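Local coordinates for centrosomal protein of 104 kDa (Homo sapiens, PDB 5LPH) that is required for ciliogenesis and for structural integrity at the ciliary tip, and is represented here by its tubulin-binding TOG domain, at residues T50-A53 / E54-K58; I101-V105 / T106-Q110; Y62-D65 / A66-L70. All blocks are in the same frame, centred on the assembly; numbering follows the deposited sequence.

Contact 1. Residues T50-A53 / E54-K58; sequences TLVA and EAYCK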
ATOM      1  N   THR A  50     -21.111 -17.331 -11.532  1.00 40.91           N
ATOM      2  CA  THR A  50     -21.285 -17.950 -10.212  1.00 43.36           C
ATOM      3  C   THR A  50     -20.269 -17.413  -9.207  1.00 41.25           C
ATOM      4  O   THR A  50     -20.641 -16.947  -8.130  1.00 41.39           O
ATOM      5  CB  THR A  50     -21.170 -19.494 -10.289  1.00 45.00           C
ATOM      6  OG1 THR A  50     -22.214 -20.005 -11.123  1.00 45.71           O
ATOM      7  CG2 THR A  50     -21.290 -20.147  -8.900  1.00 46.72           C
ATOM      8  N   LEU A  51     -18.995 -17.478  -9.577  1.00 39.73           N
ATOM      9  CA  LEU A  51     -17.913 -17.022  -8.712  1.00 39.43           C
ATOM     10  C   LEU A  51     -18.003 -15.519  -8.432  1.00 38.05           C
ATOM     11  O   LEU A  51     -17.756 -15.092  -7.301  1.00 37.24           O
ATOM     12  CB  LEU A  51     -16.553 -17.394  -9.309  1.00 40.42           C
ATOM     13  CG  LEU A  51     -15.357 -17.391  -8.347  1.00 42.05           C
ATOM     14  CD1 LEU A  51     -14.321 -18.409  -8.802  1.00 42.43           C
ATOM     15  CD2 LEU A  51     -14.730 -16.006  -8.207  1.00 42.83           C
ATOM     16  N   VAL A  52     -18.362 -14.720  -9.435  1.00 36.28           N
ATOM     17  CA  VAL A  52     -18.479 -13.263  -9.233  1.00 35.94           C
ATOM     18  C   VAL A  52     -19.648 -12.935  -8.295  1.00 36.23           C
ATOM     19  O   VAL A  52     -19.521 -12.070  -7.429  1.00 37.51           O
ATOM     20  CB  VAL A  52     -18.606 -12.488 -10.565  1.00 35.24           C
ATOM     21  CG1 VAL A  52     -18.882 -11.011 -10.328  1.00 34.94           C
ATOM     22  CG2 VAL A  52     -17.332 -12.640 -11.383  1.00 36.51           C
ATOM     23  N   ALA A  53     -20.772 -13.630  -8.470  1.00 36.37           N
ATOM     24  CA  ALA A  53     -21.946 -13.462  -7.607  1.00 36.61           C
ATOM     25  C   ALA A  53     -21.638 -13.805  -6.144  1.00 36.28           C
ATOM     26  O   ALA A  53     -22.033 -13.069  -5.251  1.00 33.76           O
ATOM     27  CB  ALA A  53     -23.107 -14.310  -8.114  1.00 37.02           C
ATOM     28  N   GLU A  54     -20.943 -14.921  -5.920  1.00 37.58           N
ATOM     29  CA  GLU A  54     -20.426 -15.286  -4.593  1.00 41.04           C
ATOM     30  C   GLU A  54     -19.629 -14.142  -3.948  1.00 42.25           C
ATOM     31  O   GLU A  54     -19.891 -13.759  -2.803  1.00 43.59           O
ATOM     32  CB  GLU A  54     -19.493 -16.494  -4.676  1.00 44.35           C
ATOM     33  CG  GLU A  54     -20.123 -17.867  -4.592  1.00 47.30           C
ATOM     34  CD  GLU A  54     -19.060 -18.918  -4.300  1.00 50.57           C
ATOM     35  OE1 GLU A  54     -18.243 -19.182  -5.208  1.00 54.08           O
ATOM     36  OE2 GLU A  54     -19.023 -19.449  -3.162  1.00 52.73           O
ATOM     37  N   ALA A  55     -18.665 -13.611  -4.702  1.00 40.46           N
ATOM     38  CA  ALA A  55     -17.789 -12.527  -4.235  1.00 38.90           C
ATOM     39  C   ALA A  55     -18.522 -11.239  -3.879  1.00 37.53           C
ATOM     40  O   ALA A  55     -18.076 -10.514  -2.996  1.00 38.05           O
ATOM     41  CB  ALA A  55     -16.708 -12.237  -5.272  1.00 38.55           C
ATOM     42  N   TYR A  56     -19.633 -10.962  -4.561  1.00 38.30           N
ATOM     43  CA  TYR A  56     -20.429  -9.741  -4.341  1.00 39.16           C
ATOM     44  C   TYR A  56     -21.540  -9.854  -3.293  1.00 40.60           C
ATOM     45  O   TYR A  56     -22.094  -8.830  -2.882  1.00 44.08           O
ATOM     46  CB  TYR A  56     -21.070  -9.279  -5.659  1.00 39.83           C
ATOM     47  CG  TYR A  56     -20.225  -8.304  -6.448  1.00 40.30           C
ATOM     48  CD1 TYR A  56     -19.150  -8.746  -7.215  1.00 40.46           C
ATOM     49  CD2 TYR A  56     -20.514  -6.945  -6.448  1.00 40.40           C
ATOM     50  CE1 TYR A  56     -18.377  -7.860  -7.945  1.00 41.46           C
ATOM     51  CE2 TYR A  56     -19.745  -6.047  -7.179  1.00 41.33           C
ATOM     52  CZ  TYR A  56     -18.674  -6.514  -7.922  1.00 40.75           C
ATOM     53  OH  TYR A  56     -17.898  -5.655  -8.651  1.00 40.75           O
ATOM     54  N   CYS A  57     -21.887 -11.066  -2.869  1.00 42.60           N
ATOM     55  CA  CYS A  57     -23.103 -11.259  -2.070  1.00 44.81           C
ATOM     56  C   CYS A  57     -22.913 -10.909  -0.588  1.00 46.02           C
ATOM     57  O   CYS A  57     -21.792 -10.685  -0.117  1.00 46.29           O
ATOM     58  CB  CYS A  57     -23.627 -12.684  -2.230  1.00 45.05           C
ATOM     59  SG  CYS A  57     -22.756 -13.917  -1.266  1.00 47.04           S
ATOM     60  N   LYS A  58     -24.026 -10.884   0.139  1.00 46.73           N
ATOM     61  CA  LYS A  58     -24.061 -10.416   1.527  1.00 47.61           C
ATOM     62  C   LYS A  58     -23.654 -11.463   2.572  1.00 44.48           C
ATOM     63  O   LYS A  58     -23.667 -11.164   3.760  1.00 45.28           O
ATOM     64  CB  LYS A  58     -25.455  -9.865   1.850  1.00 52.17           C
ATOM     65  CG  LYS A  58     -25.724  -8.510   1.218  1.00 57.14           C
ATOM     66  CD  LYS A  58     -27.191  -8.127   1.344  1.00 62.21           C
ATOM     67  CE  LYS A  58     -27.466  -6.748   0.761  1.00 64.49           C
ATOM     68  NZ  LYS A  58     -28.926  -6.464   0.752  1.00 66.23           N
TER
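Val52 and Tyr56 carry the side-chain part of this contact, one turn apart at the end of helix 49-56. They lie alongside each other and point the same way. The branch of Val52 that touches is CG1, which sits 3.9 Å from Tyr56 CD1, with CE1 close behind. CG1 is anti to the backbone N (chi1 174°), which brings it up beside the tyrosine. The carbonyl oxygen of the same valine approaches the ring at its edge, near the ring plane, with Val52 O 3.4 Å from Tyr56 CD1.

The backbone beneath is helical. Glu54 N donates to Thr50 O at 3.0 Å, and the bond is nearly straight at 171°. Glu54 CB lies 3.4 Å from Leu51 O. Ala55 N donates to Leu51 O at 3.1 Å. The next bond, Tyr56 N to Val52 O, is more bent, at 138°. Tyr56 N also makes a weak bond to Ala53 O at 3.3 Å. The amide is thus shared between two carbonyls where the helix ends, and Cys57 is the first residue to leave helical geometry.

Further out, Tyr56 OH is hydrogen-bonded to Glu39 OE2, and the ring makes a cation-pi contact with Arg99. Leu51 and Ala55 pack on Leu96 of helix 83-100. Glu54 OE2 lies close to Asp65 OD2. Replacing Tyr56 by an alanine would probably leave Glu39 without its hydroxyl partner, Arg99 without its aromatic partner and Val52 CG1 without the ring beside it. The tyrosine therefore combines an apolar flank, a polar tip and a ring near a positive charge. The two nearby carboxylates of Glu54 and Asp65 would repel if both were ionised, so one of them may take up a proton.

Contact 2. Residues I101-V105 / T106-Q110; sequences IKDIV and TSVFQ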
ATOM      1  N   ILE A 101     -10.392  -6.298  -0.394  1.00 39.17           N
ATOM      2  CA  ILE A 101      -9.552  -5.544   0.547  1.00 38.18           C
ATOM      3  C   ILE A 101     -10.380  -4.546   1.375  1.00 37.80           C
ATOM      4  O   ILE A 101     -10.014  -4.238   2.508  1.00 37.04           O
ATOM      5  CB  ILE A 101      -8.358  -4.858  -0.169  1.00 37.84           C
ATOM      6  CG1 ILE A 101      -7.333  -5.919  -0.592  1.00 38.26           C
ATOM      7  CG2 ILE A 101      -7.660  -3.852   0.736  1.00 37.91           C
ATOM      8  CD1 ILE A 101      -6.342  -5.452  -1.641  1.00 38.97           C
ATOM      9  N   LYS A 102     -11.492  -4.060   0.823  1.00 38.78           N
ATOM     10  CA  LYS A 102     -12.430  -3.203   1.567  1.00 41.58           C
ATOM     11  C   LYS A 102     -13.522  -3.968   2.352  1.00 39.63           C
ATOM     12  O   LYS A 102     -14.488  -3.351   2.796  1.00 39.83           O
ATOM     13  CB  LYS A 102     -13.093  -2.190   0.611  1.00 45.71           C
ATOM     14  CG  LYS A 102     -12.192  -1.040   0.183  1.00 50.16           C
ATOM     15  CD  LYS A 102     -12.802  -0.221  -0.953  1.00 54.05           C
ATOM     16  CE  LYS A 102     -12.603  -0.897  -2.307  1.00 57.14           C
ATOM     17  NZ  LYS A 102     -13.027  -0.053  -3.462  1.00 59.18           N
ATOM     18  N   ASP A 103     -13.384  -5.282   2.547  1.00 38.44           N
ATOM     19  CA  ASP A 103     -14.481  -6.067   3.135  1.00 40.11           C
ATOM     20  C   ASP A 103     -14.721  -5.724   4.607  1.00 38.99           C
ATOM     21  O   ASP A 103     -13.786  -5.417   5.340  1.00 40.42           O
ATOM     22  CB  ASP A 103     -14.260  -7.581   2.994  1.00 40.37           C
ATOM     23  CG  ASP A 103     -15.568  -8.360   3.009  1.00 42.85           C
ATOM     24  OD1 ASP A 103     -16.188  -8.483   1.927  1.00 42.47           O
ATOM     25  OD2 ASP A 103     -15.988  -8.840   4.089  1.00 43.34           O
ATOM     26  N   ILE A 104     -15.987  -5.786   5.014  1.00 37.20           N
ATOM     27  CA  ILE A 104     -16.399  -5.504   6.399  1.00 36.09           C
ATOM     28  C   ILE A 104     -16.180  -6.679   7.374  1.00 34.52           C
ATOM     29  O   ILE A 104     -16.423  -6.529   8.571  1.00 34.55           O
ATOM     30  CB  ILE A 104     -17.872  -5.007   6.465  1.00 36.79           C
ATOM     31  CG1 ILE A 104     -18.869  -6.078   5.974  1.00 37.47           C
ATOM     32  CG2 ILE A 104     -18.029  -3.732   5.643  1.00 37.10           C
ATOM     33  CD1 ILE A 104     -20.329  -5.692   6.132  1.00 37.86           C
ATOM     34  N   VAL A 105     -15.745  -7.834   6.861  1.00 33.65           N
ATOM     35  CA  VAL A 105     -15.461  -9.019   7.666  1.00 34.32           C
ATOM     36  C   VAL A 105     -13.990  -9.394   7.505  1.00 36.32           C
ATOM     37  O   VAL A 105     -13.483  -9.513   6.385  1.00 38.39           O
ATOM     38  CB  VAL A 105     -16.373 -10.208   7.264  1.00 33.33           C
ATOM     39  CG1 VAL A 105     -15.999 -11.482   8.019  1.00 32.44           C
ATOM     40  CG2 VAL A 105     -17.836  -9.850   7.515  1.00 33.31           C
ATOM     41  N   THR A 106     -13.331  -9.603   8.641  1.00 37.61           N
ATOM     42  CA  THR A 106     -11.891  -9.813   8.713  1.00 38.27           C
ATOM     43  C   THR A 106     -11.415 -11.009   7.896  1.00 39.05           C
ATOM     44  O   THR A 106     -10.422 -10.897   7.184  1.00 40.14           O
ATOM     45  CB  THR A 106     -11.439  -9.931  10.192  1.00 39.87           C
ATOM     46  OG1 THR A 106     -11.511  -8.635  10.799  1.00 40.54           O
ATOM     47  CG2 THR A 106     -10.011 -10.440  10.326  1.00 40.25           C
ATOM     48  N   SER A 107     -12.108 -12.144   8.007  1.00 40.84           N
ATOM     49  CA  SER A 107     -11.741 -13.373   7.273  1.00 40.82           C
ATOM     50  C   SER A 107     -11.695 -13.210   5.759  1.00 39.01           C
ATOM     51  O   SER A 107     -10.879 -13.845   5.100  1.00 37.55           O
ATOM     52  CB  SER A 107     -12.713 -14.506   7.592  1.00 42.99           C
ATOM     53  OG  SER A 107     -12.518 -14.954   8.909  1.00 46.86           O
ATOM     54  N   VAL A 108     -12.584 -12.376   5.223  1.00 38.36           N
ATOM     55  CA  VAL A 108     -12.631 -12.100   3.788  1.00 40.27           C
ATOM     56  C   VAL A 108     -11.444 -11.210   3.409  1.00 40.86           C
ATOM     57  O   VAL A 108     -10.783 -11.468   2.408  1.00 39.64           O
ATOM     58  CB  VAL A 108     -13.956 -11.416   3.373  1.00 40.38           C
ATOM     59  CG1 VAL A 108     -13.964 -11.107   1.879  1.00 40.28           C
ATOM     60  CG2 VAL A 108     -15.152 -12.289   3.747  1.00 41.50           C
ATOM     61  N   PHE A 109     -11.202 -10.166   4.209  1.00 41.17           N
ATOM     62  CA  PHE A 109     -10.033  -9.280   4.067  1.00 42.08           C
ATOM     63  C   PHE A 109      -8.726 -10.076   4.058  1.00 43.82           C
ATOM     64  O   PHE A 109      -7.893  -9.882   3.174  1.00 43.79           O
ATOM     65  CB  PHE A 109     -10.033  -8.217   5.188  1.00 43.41           C
ATOM     66  CG  PHE A 109      -8.734  -7.462   5.347  1.00 44.60           C
ATOM     67  CD1 PHE A 109      -8.358  -6.486   4.429  1.00 45.02           C
ATOM     68  CD2 PHE A 109      -7.906  -7.700   6.439  1.00 45.96           C
ATOM     69  CE1 PHE A 109      -7.173  -5.781   4.584  1.00 45.36           C
ATOM     70  CE2 PHE A 109      -6.719  -6.993   6.603  1.00 45.85           C
ATOM     71  CZ  PHE A 109      -6.353  -6.033   5.671  1.00 45.78           C
ATOM     72  N   GLN A 110      -8.586 -10.996   5.011  1.00 45.29           N
ATOM     73  CA  GLN A 110      -7.395 -11.853   5.116  1.00 47.28           C
ATOM     74  C   GLN A 110      -7.216 -12.824   3.942  1.00 45.81           C
ATOM     75  O   GLN A 110      -6.093 -13.036   3.473  1.00 45.40           O
ATOM     76  CB  GLN A 110      -7.405 -12.627   6.441  1.00 50.31           C
ATOM     77  CG  GLN A 110      -6.791 -11.842   7.598  1.00 54.69           C
ATOM     78  CD  GLN A 110      -7.260 -12.284   8.977  1.00 58.74           C
ATOM     79  OE1 GLN A 110      -7.324 -11.480   9.919  1.00 60.54           O
ATOM     80  NE2 GLN A 110      -7.597 -13.559   9.106  1.00 60.22           N
TER
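An Asx turn leads into the N terminus of helix 106-126, and Asp103 of this turn packs on Val108 in the first turn of the helix. Asp103 OD2 accepts from Val105 N at 3.0 Å. The amide comes from the anti side of the oxygen, 25° out of the carboxylate plane. Val105 is the N-cap residue. Its carbonyl receives Phe109 N at 3.2 Å in a nearly straight bond of 173°, with the donor in the carbonyl plane. Val108 N adds a weak bond to the same Val105 O.

The Asp103 and Val108 side chains cross at about a right angle. Val108 CG1 meets the carboxylate carbon, Asp103 CG, at 3.4 Å. Val108 CB lies just as near to Asp103 OD2, while CG2 stands slightly farther from that oxygen. The carboxylate thus has aliphatic carbon against it, while OD2 takes Val105 N and OD1 forms a salt bridge with Arg63 NE. These two bonds are likely to limit rotation of the group.

Before the turn, Ile101 meets Phe109. Phe109 CG lies anti to the backbone N (chi1 166°), and the ring edge comes to Ile101 O, with Phe109 CD1 3.4 Å from that oxygen. Ile101 CG2 is a looser neighbour of Phe109 CE1, at 4.3 Å. Ile101 O also accepts from Arg148 NH1, and the same arginine makes a cation-pi contact with the Phe109 ring.

Residues 101-105 form the loop that joins helix 83-100 to helix 106-126. Val105 rests on Trp60 and Arg63 of helix 60-76, and Val108 on Leu67 of that helix. Ile101 packs against Thr141, Val144 and Leu145 of helix 131-147, while Phe109 reaches Leu156 and Thr159 of helix 154-169.

Contact 3. Residues Y62-D65 / A66-L70; sequences YRED and ALLAL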
ATOM      1  N   TYR A  62     -19.556 -17.028   1.827  1.00 39.22           N
ATOM      2  CA  TYR A  62     -19.529 -17.150   0.367  1.00 41.27           C
ATOM      3  C   TYR A  62     -18.475 -16.241  -0.246  1.00 39.83           C
ATOM      4  O   TYR A  62     -17.789 -16.656  -1.176  1.00 38.98           O
ATOM      5  CB  TYR A  62     -20.904 -16.865  -0.266  1.00 44.61           C
ATOM      6  CG  TYR A  62     -22.010 -17.857   0.071  1.00 48.78           C
ATOM      7  CD1 TYR A  62     -21.748 -19.062   0.756  1.00 51.81           C
ATOM      8  CD2 TYR A  62     -23.325 -17.602  -0.321  1.00 51.85           C
ATOM      9  CE1 TYR A  62     -22.764 -19.954   1.056  1.00 54.73           C
ATOM     10  CE2 TYR A  62     -24.349 -18.498  -0.030  1.00 54.51           C
ATOM     11  CZ  TYR A  62     -24.062 -19.671   0.658  1.00 55.89           C
ATOM     12  OH  TYR A  62     -25.052 -20.570   0.959  1.00 58.53           O
ATOM     13  N   ARG A  63     -18.357 -15.009   0.251  1.00 38.57           N
ATOM     14  CA  ARG A  63     -17.303 -14.102  -0.217  1.00 38.47           C
ATOM     15  C   ARG A  63     -15.922 -14.695   0.038  1.00 40.52           C
ATOM     16  O   ARG A  63     -15.055 -14.641  -0.838  1.00 41.03           O
ATOM     17  CB  ARG A  63     -17.419 -12.722   0.421  1.00 36.81           C
ATOM     18  CG  ARG A  63     -18.674 -11.971   0.010  1.00 36.56           C
ATOM     19  CD  ARG A  63     -18.549 -10.480   0.260  1.00 35.83           C
ATOM     20  NE  ARG A  63     -18.304 -10.144   1.658  1.00 35.66           N
ATOM     21  CZ  ARG A  63     -19.227 -10.066   2.623  1.00 35.60           C
ATOM     22  NH1 ARG A  63     -20.511 -10.354   2.405  1.00 34.16           N
ATOM     23  NH2 ARG A  63     -18.846  -9.720   3.850  1.00 35.65           N
ATOM     24  N   GLU A  64     -15.739 -15.303   1.213  1.00 41.74           N
ATOM     25  CA  GLU A  64     -14.482 -15.974   1.547  1.00 43.67           C
ATOM     26  C   GLU A  64     -14.230 -17.176   0.640  1.00 43.96           C
ATOM     27  O   GLU A  64     -13.121 -17.347   0.135  1.00 44.13           O
ATOM     28  CB  GLU A  64     -14.459 -16.436   3.008  1.00 44.92           C
ATOM     29  CG  GLU A  64     -13.057 -16.788   3.498  1.00 46.93           C
ATOM     30  CD  GLU A  64     -13.008 -17.764   4.665  1.00 48.90           C
ATOM     31  OE1 GLU A  64     -13.989 -18.496   4.924  1.00 49.62           O
ATOM     32  OE2 GLU A  64     -11.947 -17.815   5.322  1.00 50.14           O
ATOM     33  N   ASP A  65     -15.256 -18.003   0.456  1.00 44.10           N
ATOM     34  CA  ASP A  65     -15.163 -19.206  -0.377  1.00 47.14           C
ATOM     35  C   ASP A  65     -14.803 -18.899  -1.837  1.00 44.81           C
ATOM     36  O   ASP A  65     -14.032 -19.634  -2.448  1.00 44.25           O
ATOM     37  CB  ASP A  65     -16.480 -19.991  -0.330  1.00 51.00           C
ATOM     38  CG  ASP A  65     -16.390 -21.323  -1.045  1.00 54.20           C
ATOM     39  OD1 ASP A  65     -15.660 -22.206  -0.546  1.00 58.37           O
ATOM     40  OD2 ASP A  65     -17.047 -21.479  -2.099  1.00 56.00           O
ATOM     41  N   ALA A  66     -15.365 -17.821  -2.380  1.00 42.66           N
ATOM     42  CA  ALA A  66     -15.036 -17.371  -3.730  1.00 43.04           C
ATOM     43  C   ALA A  66     -13.538 -17.100  -3.884  1.00 44.63           C
ATOM     44  O   ALA A  66     -12.929 -17.540  -4.856  1.00 42.96           O
ATOM     45  CB  ALA A  66     -15.826 -16.126  -4.085  1.00 42.73           C
ATOM     46  N   LEU A  67     -12.958 -16.389  -2.916  1.00 45.42           N
ATOM     47  CA  LEU A  67     -11.532 -16.053  -2.945  1.00 46.64           C
ATOM     48  C   LEU A  67     -10.641 -17.275  -2.788  1.00 48.48           C
ATOM     49  O   LEU A  67      -9.635 -17.390  -3.479  1.00 49.76           O
ATOM     50  CB  LEU A  67     -11.197 -14.987  -1.898  1.00 45.49           C
ATOM     51  CG  LEU A  67     -11.853 -13.636  -2.200  1.00 45.28           C
ATOM     52  CD1 LEU A  67     -11.867 -12.739  -0.973  1.00 46.60           C
ATOM     53  CD2 LEU A  67     -11.157 -12.933  -3.347  1.00 45.70           C
ATOM     54  N   LEU A  68     -11.012 -18.186  -1.891  1.00 52.26           N
ATOM     55  CA  LEU A  68     -10.273 -19.445  -1.721  1.00 55.81           C
ATOM     56  C   LEU A  68     -10.427 -20.374  -2.933  1.00 55.03           C
ATOM     57  O   LEU A  68      -9.481 -21.057  -3.301  1.00 55.01           O
ATOM     58  CB  LEU A  68     -10.693 -20.172  -0.434  1.00 58.67           C
ATOM     59  CG  LEU A  68     -10.497 -19.437   0.907  1.00 61.16           C
ATOM     60  CD1 LEU A  68     -11.015 -20.285   2.064  1.00 61.99           C
ATOM     61  CD2 LEU A  68      -9.045 -19.033   1.142  1.00 62.49           C
ATOM     62  N   ALA A  69     -11.608 -20.396  -3.548  1.00 55.96           N
ATOM     63  CA  ALA A  69     -11.834 -21.161  -4.786  1.00 56.44           C
ATOM     64  C   ALA A  69     -11.008 -20.609  -5.950  1.00 56.73           C
ATOM     65  O   ALA A  69     -10.424 -21.365  -6.727  1.00 56.40           O
ATOM     66  CB  ALA A  69     -13.310 -21.155  -5.157  1.00 56.00           C
ATOM     67  N   LEU A  70     -10.963 -19.285  -6.052  1.00 56.76           N
ATOM     68  CA  LEU A  70     -10.175 -18.598  -7.070  1.00 57.34           C
ATOM     69  C   LEU A  70      -8.681 -18.880  -6.886  1.00 59.87           C
ATOM     70  O   LEU A  70      -7.956 -19.086  -7.860  1.00 57.62           O
ATOM     71  CB  LEU A  70     -10.457 -17.093  -7.003  1.00 55.97           C
ATOM     72  CG  LEU A  70     -10.010 -16.191  -8.147  1.00 56.58           C
ATOM     73  CD1 LEU A  70     -10.464 -16.719  -9.502  1.00 56.64           C
ATOM     74  CD2 LEU A  70     -10.555 -14.791  -7.916  1.00 56.92           C
TER
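Glu64 and Leu68 meet at an oblique angle on one side of helix 60-76, one turn apart. Glu64 CD comes within 4.1 Å of Leu68 CD1, a loose contact between the carboxylate carbon and a methyl. The glutamate chain is extended beyond CG. Leu68 CG is anti to its carbonyl carbon, beside the backbone N (chi1 -60°), which places it 3.4 Å from Glu64 O. That oxygen also accepts from Leu68 N at 3.0 Å, with the donor in the carbonyl plane.

Leu67 has a similar first torsion. Its CG lies 3.6 Å from Arg63 O, while the bond from Leu67 N to this oxygen is weak. Ala69 CB sits 3.2 Å from Asp65 O, and the bond from Ala69 N to Asp65 O is short at 2.8 Å.

Arg63 is buried; besides its bridge to Asp103, its NH1 is hydrogen-bonded to Cys57 O. Tyr62 OH reaches Gly27 O. Leu67 and Leu70 face Leu115 of helix 106-126 and also touch helix 83-100, whereas Asp65 is exposed to solvent. A helix with one face packed on its neighbours in this way is consistent with the helical layers of a HEAT-repeat TOG domain.

Overall arrangement
From the N terminus the contacts follow in the order 1, 3, 2. Each lies within one continuous stretch, so none closes a long loop and none nests in or crosses another. Contact 1 ends helix 49-56, contact 3 occupies the early turns of helix 60-76, and contact 2 turns the chain from helix 83-100 into helix 106-126. Contact 3 touches both others. Its Arg63 bridges the end of contact 1 and the turn of contact 2. Contacts 1 and 2 do not touch, their nearest atoms being about 6 Å apart. Together they link neighbouring helices near the N-terminal end of the TOG domain.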